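Local atomic coordinates of acetyl-CoA C-acetyltransferase (Syntrophomonas wolfei subsp. wolfei, PDB entry 7N7Z), a protein that probably joins two acetyl-CoA molecules into acetoacetyl-CoA and free CoA, or runs the reverse thiolytic cleavage. Residues T16-Y21 with S218-P223; T185-A190 with S352-G357. All coordinates share one frame; numbering follows the deposited sequence.

Contact 1: residues T16-Y21 with S218-P223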
ATOM      1  N   THR B  16      27.572  17.344   1.911  1.00 26.85           N
ATOM      2  CA  THR B  16      27.138  17.404   0.527  1.00 26.66           C
ATOM      3  C   THR B  16      26.370  18.697   0.305  1.00 30.25           C
ATOM      4  O   THR B  16      26.032  19.405   1.256  1.00 30.23           O
ATOM      5  CB  THR B  16      26.273  16.192   0.192  1.00 27.70           C
ATOM      6  OG1 THR B  16      24.987  16.333   0.809  1.00 28.45           O
ATOM      7  CG2 THR B  16      26.928  14.905   0.680  1.00 31.42           C
ATOM      8  N   PRO B  17      26.090  19.049  -0.947  1.00 29.12           N
ATOM      9  CA  PRO B  17      25.163  20.155  -1.197  1.00 29.65           C
ATOM     10  C   PRO B  17      23.791  19.838  -0.623  1.00 32.46           C
ATOM     11  O   PRO B  17      23.424  18.677  -0.426  1.00 33.07           O
ATOM     12  CB  PRO B  17      25.125  20.258  -2.727  1.00 35.76           C
ATOM     13  CG  PRO B  17      26.379  19.594  -3.192  1.00 36.60           C
ATOM     14  CD  PRO B  17      26.648  18.502  -2.196  1.00 31.10           C
ATOM     15  N   ILE B  18      23.033  20.890  -0.339  1.00 32.78           N
ATOM     16  CA  ILE B  18      21.667  20.751   0.153  1.00 32.92           C
ATOM     17  C   ILE B  18      20.745  20.751  -1.060  1.00 33.70           C
ATOM     18  O   ILE B  18      20.534  21.787  -1.695  1.00 34.68           O
ATOM     19  CB  ILE B  18      21.305  21.867   1.140  1.00 33.22           C
ATOM     20  CG1 ILE B  18      22.288  21.861   2.315  1.00 30.95           C
ATOM     21  CG2 ILE B  18      19.876  21.692   1.644  1.00 34.59           C
ATOM     22  CD1 ILE B  18      22.054  22.963   3.325  1.00 35.79           C
ATOM     23  N   GLY B  19      20.199  19.578  -1.387  1.00 31.70           N
ATOM     24  CA  GLY B  19      19.371  19.439  -2.562  1.00 31.38           C
ATOM     25  C   GLY B  19      17.909  19.753  -2.300  1.00 34.58           C
ATOM     26  O   GLY B  19      17.429  19.700  -1.170  1.00 30.71           O
ATOM     27  N   ARG B  20      17.203  20.082  -3.379  1.00 34.59           N
ATOM     28  CA  ARG B  20      15.781  20.369  -3.289  1.00 36.54           C
ATOM     29  C   ARG B  20      14.988  19.088  -3.066  1.00 31.27           C
ATOM     30  O   ARG B  20      15.373  18.006  -3.514  1.00 33.81           O
ATOM     31  CB  ARG B  20      15.290  21.049  -4.567  1.00 38.13           C
ATOM     32  CG  ARG B  20      15.345  22.565  -4.546  1.00 42.64           C
ATOM     33  CD  ARG B  20      14.888  23.136  -5.883  1.00 43.33           C
ATOM     34  NE  ARG B  20      15.136  24.569  -5.992  1.00 51.92           N
ATOM     35  CZ  ARG B  20      14.195  25.505  -6.019  1.00 55.96           C
ATOM     36  NH1 ARG B  20      12.909  25.203  -5.923  1.00 54.33           N
ATOM     37  NH2 ARG B  20      14.553  26.779  -6.151  1.00 52.78           N
ATOM     38  N   TYR B  21      13.864  19.223  -2.365  1.00 34.06           N
ATOM     39  CA  TYR B  21      12.917  18.124  -2.238  1.00 35.39           C
ATOM     40  C   TYR B  21      12.562  17.590  -3.616  1.00 33.63           C
ATOM     41  O   TYR B  21      12.003  18.312  -4.446  1.00 33.43           O
ATOM     42  CB  TYR B  21      11.659  18.602  -1.512  1.00 36.27           C
ATOM     43  CG  TYR B  21      10.603  17.536  -1.312  1.00 36.14           C
ATOM     44  CD1 TYR B  21      10.914  16.322  -0.717  1.00 35.14           C
ATOM     45  CD2 TYR B  21       9.289  17.754  -1.709  1.00 37.34           C
ATOM     46  CE1 TYR B  21       9.953  15.352  -0.529  1.00 35.62           C
ATOM     47  CE2 TYR B  21       8.319  16.788  -1.523  1.00 36.24           C
ATOM     48  CZ  TYR B  21       8.655  15.591  -0.932  1.00 36.84           C
ATOM     49  OH  TYR B  21       7.688  14.628  -0.745  1.00 38.43           O
ATOM     50  N   SER B 218      27.154  20.143  -6.961  1.00 37.66           N
ATOM     51  CA  SER B 218      28.160  20.794  -6.138  1.00 38.77           C
ATOM     52  C   SER B 218      27.661  22.065  -5.464  1.00 38.06           C
ATOM     53  O   SER B 218      28.418  22.674  -4.700  1.00 38.51           O
ATOM     54  CB  SER B 218      29.399  21.133  -6.982  1.00 41.58           C
ATOM     55  OG  SER B 218      29.026  21.743  -8.208  1.00 44.45           O
ATOM     56  N   LYS B 219      26.421  22.479  -5.714  1.00 38.15           N
ATOM     57  CA  LYS B 219      25.903  23.746  -5.219  1.00 40.34           C
ATOM     58  C   LYS B 219      24.571  23.529  -4.520  1.00 33.78           C
ATOM     59  O   LYS B 219      23.753  22.716  -4.959  1.00 38.68           O
ATOM     60  CB  LYS B 219      25.724  24.753  -6.363  1.00 44.67           C
ATOM     61  CG  LYS B 219      27.028  25.291  -6.930  1.00 46.09           C
ATOM     62  CD  LYS B 219      26.810  25.987  -8.269  1.00 62.40           C
ATOM     63  CE  LYS B 219      27.712  25.420  -9.364  1.00 68.70           C
ATOM     64  NZ  LYS B 219      27.035  24.345 -10.148  1.00 68.59           N
ATOM     65  N   ASP B 220      24.360  24.262  -3.431  1.00 33.30           N
ATOM     66  CA  ASP B 220      23.069  24.259  -2.760  1.00 36.43           C
ATOM     67  C   ASP B 220      22.021  24.889  -3.668  1.00 38.58           C
ATOM     68  O   ASP B 220      22.271  25.911  -4.312  1.00 35.93           O
ATOM     69  CB  ASP B 220      23.165  25.012  -1.434  1.00 33.75           C
ATOM     70  CG  ASP B 220      24.242  24.446  -0.524  1.00 38.02           C
ATOM     71  OD1 ASP B 220      24.218  23.224  -0.264  1.00 34.64           O
ATOM     72  OD2 ASP B 220      25.115  25.220  -0.075  1.00 36.57           O
ATOM     73  N   GLU B 221      20.838  24.274  -3.722  1.00 39.96           N
ATOM     74  CA  GLU B 221      19.853  24.594  -4.749  1.00 40.88           C
ATOM     75  C   GLU B 221      18.500  25.024  -4.193  1.00 41.82           C
ATOM     76  O   GLU B 221      17.540  25.141  -4.964  1.00 44.28           O
ATOM     77  CB  GLU B 221      19.666  23.391  -5.680  1.00 41.55           C
ATOM     78  CG  GLU B 221      19.499  22.068  -4.952  1.00 42.30           C
ATOM     79  CD  GLU B 221      19.342  20.894  -5.900  1.00 43.12           C
ATOM     80  OE1 GLU B 221      20.052  20.857  -6.925  1.00 49.93           O
ATOM     81  OE2 GLU B 221      18.511  20.005  -5.614  1.00 39.59           O
ATOM     82  N   HIS B 222      18.392  25.276  -2.890  1.00 38.36           N
ATOM     83  CA  HIS B 222      17.114  25.694  -2.328  1.00 42.13           C
ATOM     84  C   HIS B 222      16.818  27.185  -2.489  1.00 43.89           C
ATOM     85  O   HIS B 222      15.652  27.546  -2.695  1.00 41.69           O
ATOM     86  CB  HIS B 222      17.039  25.341  -0.841  1.00 38.39           C
ATOM     87  CG  HIS B 222      15.731  25.700  -0.207  1.00 40.16           C
ATOM     88  ND1 HIS B 222      14.567  25.004  -0.458  1.00 40.68           N
ATOM     89  CD2 HIS B 222      15.397  26.687   0.659  1.00 41.05           C
ATOM     90  CE1 HIS B 222      13.575  25.545   0.225  1.00 40.58           C
ATOM     91  NE2 HIS B 222      14.053  26.566   0.914  1.00 38.97           N
ATOM     92  N   PRO B 223      17.803  28.084  -2.392  1.00 40.52           N
ATOM     93  CA  PRO B 223      17.464  29.510  -2.295  1.00 42.51           C
ATOM     94  C   PRO B 223      16.699  30.001  -3.515  1.00 46.19           C
ATOM     95  O   PRO B 223      16.920  29.552  -4.642  1.00 45.51           O
ATOM     96  CB  PRO B 223      18.827  30.201  -2.171  1.00 44.41           C
ATOM     97  CG  PRO B 223      19.809  29.246  -2.703  1.00 45.83           C
ATOM     98  CD  PRO B 223      19.264  27.875  -2.461  1.00 42.19           C
TER
HETATM   99  O   HOH W   1      20.015  24.301  -0.657  1.00 37.19           O
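The guanidinium of Arg20 has the carbonyl O of His222 over one face, while the O of Glu221 lies at its edge, tilted 27° out of the plane. Arg20 NE donates to that Glu221 O over 2.7 Å, a bent bond, 140° at the hydrogen. A long, flexible arginine suits this exposed margin, since its extended chain runs past Glu221 O, with CG and CD also close to it. The carboxylate of Glu221 turns back to the strand instead: OE2 accepts Arg20 N at 2.6 Å on its anti lone pair and also takes Gly24 N, so two backbone amides grip one oxygen. Gly19 CA lies 3.2 Å from Glu221 OE2, the strand running close under the carboxylate. The other carboxylate, that of Asp220, receives Ile18 N on OD1 at 2.6 Å; with CG beside its own backbone N (chi1 -56°), this short acid reaches the amide directly, and OD1 also forms a salt bridge with Arg15. Between the two acids, Glu221 N donates to Ile18 O at 3.2 Å, and a water donates to the same oxygen and accepts the N-H of His222. Pro17, with no N-H to satisfy, lays its CG 3.6 Å from Ser218 C. At the end of strand 8-20, where Thr16 and Gly19 pair with strand 254-264, carboxylates thus replace a partner strand's carbonyls, fastening a loop to the N-terminal half of the thiolase fold.

Contact 2: residues T185-A190 with S352-G357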
ATOM      1  N   THR B 185      16.454  38.252   3.264  1.00 41.62           N
ATOM      2  CA  THR B 185      17.899  38.301   3.462  1.00 42.35           C
ATOM      3  C   THR B 185      18.507  36.904   3.446  1.00 41.24           C
ATOM      4  O   THR B 185      19.620  36.710   2.945  1.00 39.49           O
ATOM      5  CB  THR B 185      18.227  39.009   4.778  1.00 44.17           C
ATOM      6  OG1 THR B 185      17.356  38.536   5.812  1.00 52.58           O
ATOM      7  CG2 THR B 185      18.062  40.513   4.630  1.00 46.39           C
ATOM      8  N   SER B 186      17.791  35.914   3.984  1.00 39.86           N
ATOM      9  CA  SER B 186      18.303  34.548   3.976  1.00 42.88           C
ATOM     10  C   SER B 186      18.427  34.023   2.551  1.00 41.09           C
ATOM     11  O   SER B 186      19.471  33.487   2.162  1.00 39.80           O
ATOM     12  CB  SER B 186      17.395  33.644   4.809  1.00 42.44           C
ATOM     13  OG  SER B 186      17.629  33.833   6.192  1.00 47.11           O
ATOM     14  N   HIS B 187      17.363  34.166   1.758  1.00 41.54           N
ATOM     15  CA  HIS B 187      17.437  33.786   0.352  1.00 41.17           C
ATOM     16  C   HIS B 187      18.525  34.573  -0.369  1.00 41.23           C
ATOM     17  O   HIS B 187      19.297  34.007  -1.152  1.00 39.56           O
ATOM     18  CB  HIS B 187      16.085  34.007  -0.326  1.00 39.17           C
ATOM     19  CG  HIS B 187      14.987  33.147   0.218  1.00 42.03           C
ATOM     20  ND1 HIS B 187      14.891  31.800  -0.057  1.00 41.50           N
ATOM     21  CD2 HIS B 187      13.934  33.443   1.016  1.00 40.09           C
ATOM     22  CE1 HIS B 187      13.830  31.302   0.552  1.00 41.78           C
ATOM     23  NE2 HIS B 187      13.230  32.279   1.208  1.00 42.31           N
ATOM     24  N   GLN B 188      18.605  35.880  -0.113  1.00 39.03           N
ATOM     25  CA  GLN B 188      19.603  36.707  -0.782  1.00 40.51           C
ATOM     26  C   GLN B 188      21.010  36.371  -0.302  1.00 38.81           C
ATOM     27  O   GLN B 188      21.927  36.189  -1.112  1.00 39.42           O
ATOM     28  CB  GLN B 188      19.289  38.186  -0.554  1.00 36.36           C
ATOM     29  CG  GLN B 188      17.969  38.628  -1.167  1.00 41.48           C
ATOM     30  CD  GLN B 188      17.789  40.131  -1.152  1.00 41.79           C
ATOM     31  OE1 GLN B 188      17.825  40.763  -0.096  1.00 45.18           O
ATOM     32  NE2 GLN B 188      17.587  40.713  -2.329  1.00 44.98           N
ATOM     33  N   ASN B 189      21.202  36.284   1.017  1.00 40.76           N
ATOM     34  CA  ASN B 189      22.508  35.898   1.543  1.00 40.62           C
ATOM     35  C   ASN B 189      22.912  34.518   1.040  1.00 39.04           C
ATOM     36  O   ASN B 189      24.063  34.306   0.641  1.00 36.44           O
ATOM     37  CB  ASN B 189      22.490  35.925   3.071  1.00 42.44           C
ATOM     38  CG  ASN B 189      22.568  37.332   3.631  1.00 40.43           C
ATOM     39  OD1 ASN B 189      22.922  38.275   2.926  1.00 39.14           O
ATOM     40  ND2 ASN B 189      22.237  37.478   4.909  1.00 45.08           N
ATOM     41  N   ALA B 190      21.977  33.567   1.052  1.00 38.83           N
ATOM     42  CA  ALA B 190      22.272  32.235   0.537  1.00 39.05           C
ATOM     43  C   ALA B 190      22.675  32.299  -0.930  1.00 38.25           C
ATOM     44  O   ALA B 190      23.696  31.728  -1.332  1.00 38.03           O
ATOM     45  CB  ALA B 190      21.062  31.320   0.728  1.00 39.34           C
ATOM     46  N   SER B 352      20.506  30.632   6.083  1.00 41.20           N
ATOM     47  CA  SER B 352      20.309  29.481   6.956  1.00 38.78           C
ATOM     48  C   SER B 352      19.165  28.616   6.439  1.00 38.77           C
ATOM     49  O   SER B 352      18.975  28.496   5.225  1.00 38.62           O
ATOM     50  CB  SER B 352      20.046  29.943   8.392  1.00 40.89           C
ATOM     51  OG  SER B 352      20.251  28.882   9.309  1.00 43.36           O
ATOM     52  N   GLY B 353      18.397  28.015   7.351  1.00 41.24           N
ATOM     53  CA  GLY B 353      17.378  27.063   6.940  1.00 36.76           C
ATOM     54  C   GLY B 353      16.371  27.627   5.958  1.00 37.41           C
ATOM     55  O   GLY B 353      15.882  26.907   5.083  1.00 37.30           O
ATOM     56  N   ILE B 354      16.041  28.912   6.085  1.00 33.65           N
ATOM     57  CA  ILE B 354      15.029  29.495   5.212  1.00 38.92           C
ATOM     58  C   ILE B 354      15.549  29.596   3.783  1.00 38.05           C
ATOM     59  O   ILE B 354      14.821  29.319   2.822  1.00 40.20           O
ATOM     60  CB  ILE B 354      14.583  30.866   5.749  1.00 40.24           C
ATOM     61  CG1 ILE B 354      13.837  30.700   7.075  1.00 40.90           C
ATOM     62  CG2 ILE B 354      13.698  31.572   4.730  1.00 39.84           C
ATOM     63  CD1 ILE B 354      13.709  31.983   7.873  1.00 40.04           C
ATOM     64  N   GLY B 355      16.808  29.989   3.616  1.00 39.53           N
ATOM     65  CA  GLY B 355      17.373  30.164   2.293  1.00 38.72           C
ATOM     66  C   GLY B 355      18.017  28.912   1.737  1.00 38.41           C
ATOM     67  O   GLY B 355      17.871  28.607   0.549  1.00 39.84           O
ATOM     68  N   LEU B 356      18.733  28.175   2.585  1.00 37.12           N
ATOM     69  CA  LEU B 356      19.478  27.004   2.140  1.00 39.80           C
ATOM     70  C   LEU B 356      18.706  25.701   2.288  1.00 35.17           C
ATOM     71  O   LEU B 356      19.031  24.728   1.599  1.00 31.82           O
ATOM     72  CB  LEU B 356      20.791  26.888   2.919  1.00 37.03           C
ATOM     73  CG  LEU B 356      21.911  27.846   2.513  1.00 38.44           C
ATOM     74  CD1 LEU B 356      23.035  27.801   3.536  1.00 38.67           C
ATOM     75  CD2 LEU B 356      22.435  27.518   1.123  1.00 38.96           C
ATOM     76  N   GLY B 357      17.706  25.653   3.155  1.00 36.49           N
ATOM     77  CA  GLY B 357      16.926  24.454   3.383  1.00 37.41           C
ATOM     78  C   GLY B 357      17.228  23.829   4.734  1.00 36.44           C
ATOM     79  O   GLY B 357      18.166  24.202   5.439  1.00 37.49           O
TER
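Helix 176-196 packs here against the short helix 353-356, just ahead of the predicted catalytic His358, and Gly355 is where the two backbones come closest, its CA 4.1 Å from that of His187. Glycine is needed at this point: a CB would clash with Ser186 O and crowd the methyl of Ala190. Ser186 and Ala190, one helical turn apart, turn small side chains to this face, Ser186 CB lying 3.9 Å from Gly355 N and Ala190 CB 4.0 Å from Leu356 CG. Ser186 OG is hydrogen-bonded to Glu321 OE1. Since the first helix belongs to the N-terminal and the second to the C-terminal thiolase domain, this close helix packing at a glycine joins the two halves of the fold. The imidazole of His187 crosses the Ile354 side chain at about a right angle, with NE2 3.6 Å from CG2, the branch that stands anti to the isoleucine N. Its CE1 approaches Ile354 O to 3.2 Å, while NE2 is hydrogen-bonded to Ala248 O. Cutting His187 back to an alanine removes the ring, which would probably leave Ala248 O without its donor and the CG2 methyl of Ile354 uncovered.

Overall arrangement
From the N terminus, the chain first lays down 16-21 at the end of strand 8-20, passes through 185-190 on helix 176-196, and returns at 218-223, where contact 1 closes a loop of almost 200 residues. Contact 2 stays open until 352-357, beyond strands 277-285 and 316-319. The segments alternate, so the two closures cross instead of nesting. Their centres lie 11 Å apart, and they touch: His222 CD2 and Pro223 CB pack on Gly355 O, and Ile18 CG2 on Leu356 O. The loop 218-223 therefore bridges strand 8-20 and the paired helices, joining both halves of the thiolase fold close to His358.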